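Local coordinates for Non-structural protein 9 (Avian infectious bronchitis virus, PDB 5C94) that forms a homodimer and binds RNA, probably as an accessory subunit of the coronavirus replication machinery, at residues A[74-79]-A[89-94]. Residues are numbered along the deposited sequence; the frame is centred on the assembly and turned at random.
Sequences PPCKFG and VYLYFI
L91 O accepts the N-H of C76 at 2.8 Å, a somewhat bent bond (146° at the hydrogen), and also receives a weaker CA-H...O contact from P75, 3.2 Å from P75 CA, so two groups of segment 74-79 converge on one carbonyl. The bond belongs to the antiparallel hairpin of strands 76-82 and 85-93 in the nsp9 sheet. C76 with L91 and F78 with V89 are hydrogen-bonded pairs, each closed by two backbone bonds; K77 and Y90 form the non-hydrogen-bonded pair between them. That pair faces away from the helix: K77 CB lies 3.9 Å from Y90 CE1, and the two side chains run alongside each other, so a long aliphatic chain suits K77 while its amine is carried away from the hairpin.

Beyond C76 comes P75, across from Y92, where lacking an N-H costs it nothing in this pairing. Its flat ring suits an aromatic face: CB sits over the Y92 ring, 3.6 Å from the centroid and only 16° off the normal, a CH-pi contact. Y92 CG is anti to its carbonyl carbon (chi1 -52°), which brings the ring alongside the pyrrolidine, while the phenol OH is hydrogen-bonded to N52 O and L55 N, fixing the far end of the ring.

The other side of the sheet is apolar and turned to helix 99-109, where F78 and F93 both touch L106; M10 of the second subunit packs on F78. L91 CB meets the edge of the F78 ring in its plane, and L91 CD1 lies over a face of the F93 ring, offset toward its rim. Small C76 leaves room for L91 and F93, its SG 4.1 Å from L91 CD1 and oblique to the F93 ring. At P74 and F93 one water bridges the two backbones, donating to P74 O and accepting from F93 N, at 2.8 Å from each.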
# COMPACT_ATOMS: atom_id res chain seq x y z
N PRO A 74 2.12 14.73 10.81
CA PRO A 74 2.85 14.18 11.96
C PRO A 74 3.22 12.70 11.72
O PRO A 74 2.52 12.02 10.97
CB PRO A 74 1.87 14.33 13.11
CG PRO A 74 0.85 15.40 12.62
CD PRO A 74 0.75 15.17 11.16
N PRO A 75 4.29 12.21 12.35
CA PRO A 75 4.80 10.88 12.03
C PRO A 75 4.04 9.72 12.71
O PRO A 75 3.58 9.90 13.83
CB PRO A 75 6.24 10.94 12.53
CG PRO A 75 6.13 11.82 13.77
CD PRO A 75 5.14 12.90 13.35
N CYS A 76 3.92 8.58 12.01
CA CYS A 76 3.58 7.28 12.60
C CYS A 76 4.86 6.73 13.18
O CYS A 76 5.93 7.03 12.65
CB CYS A 76 3.14 6.26 11.55
SG CYS A 76 2.09 6.79 10.25
N LYS A 77 4.81 5.84 14.17
CA LYS A 77 6.04 5.15 14.49
C LYS A 77 5.92 3.64 14.33
O LYS A 77 4.87 3.08 14.49
CB LYS A 77 6.52 5.52 15.90
CG LYS A 77 5.47 5.70 16.91
CD LYS A 77 6.11 5.95 18.27
CE LYS A 77 5.06 6.04 19.36
NZ LYS A 77 4.04 7.10 19.07
N PHE A 78 7.04 3.01 13.99
CA PHE A 78 7.08 1.56 13.80
C PHE A 78 8.36 0.98 14.38
O PHE A 78 9.37 1.68 14.47
CB PHE A 78 7.02 1.20 12.31
CG PHE A 78 5.77 1.63 11.61
CD1 PHE A 78 4.58 0.92 11.76
CD2 PHE A 78 5.79 2.72 10.75
CE1 PHE A 78 3.42 1.30 11.09
CE2 PHE A 78 4.64 3.11 10.07
CZ PHE A 78 3.45 2.39 10.24
N GLY A 79 8.32 -0.29 14.76
CA GLY A 79 9.55 -1.03 14.95
C GLY A 79 9.85 -1.77 13.65
O GLY A 79 9.05 -2.59 13.20
N VAL A 89 11.42 3.51 13.98
CA VAL A 89 11.46 4.35 12.79
C VAL A 89 10.22 5.23 12.73
O VAL A 89 9.10 4.76 12.95
CB VAL A 89 11.55 3.50 11.51
CG1 VAL A 89 11.57 4.38 10.27
CG2 VAL A 89 12.80 2.60 11.55
N TYR A 90 10.42 6.51 12.45
CA TYR A 90 9.33 7.47 12.30
C TYR A 90 9.00 7.66 10.84
O TYR A 90 9.89 7.93 10.02
CB TYR A 90 9.70 8.81 12.96
CG TYR A 90 9.87 8.64 14.45
CD1 TYR A 90 8.77 8.70 15.30
CD2 TYR A 90 11.11 8.32 15.00
CE1 TYR A 90 8.91 8.52 16.67
CE2 TYR A 90 11.25 8.12 16.37
CZ TYR A 90 10.14 8.22 17.20
OH TYR A 90 10.27 8.03 18.55
N LEU A 91 7.74 7.48 10.49
CA LEU A 91 7.32 7.54 9.10
C LEU A 91 6.39 8.74 8.92
O LEU A 91 5.35 8.84 9.59
CB LEU A 91 6.64 6.22 8.70
CG LEU A 91 6.11 5.92 7.29
CD1 LEU A 91 4.71 6.41 7.16
CD2 LEU A 91 6.96 6.50 6.19
N TYR A 92 6.81 9.65 8.05
CA TYR A 92 6.08 10.88 7.79
C TYR A 92 5.55 10.85 6.38
O TYR A 92 6.34 10.79 5.44
CB TYR A 92 6.96 12.12 7.92
CG TYR A 92 7.77 12.32 9.18
CD1 TYR A 92 8.93 11.58 9.43
CD2 TYR A 92 7.40 13.30 10.09
CE1 TYR A 92 9.68 11.80 10.58
CE2 TYR A 92 8.13 13.53 11.22
CZ TYR A 92 9.26 12.79 11.47
OH TYR A 92 9.96 13.07 12.61
N PHE A 93 4.25 10.94 6.21
CA PHE A 93 3.71 11.12 4.88
C PHE A 93 3.79 12.59 4.56
O PHE A 93 3.75 13.45 5.44
CB PHE A 93 2.27 10.62 4.76
CG PHE A 93 2.15 9.13 4.86
CD1 PHE A 93 2.58 8.32 3.81
CD2 PHE A 93 1.63 8.55 6.00
CE1 PHE A 93 2.47 6.94 3.90
CE2 PHE A 93 1.51 7.17 6.11
CZ PHE A 93 1.94 6.36 5.06
N ILE A 94 3.90 12.87 3.28
CA ILE A 94 3.96 14.22 2.80
C ILE A 94 2.54 14.83 2.74
O ILE A 94 1.58 14.14 2.40
CB ILE A 94 4.68 14.21 1.46
CG1 ILE A 94 6.18 14.10 1.75
CG2 ILE A 94 4.32 15.41 0.59
CD1 ILE A 94 6.99 13.70 0.62
O HOH W 1 2.59 10.80 8.45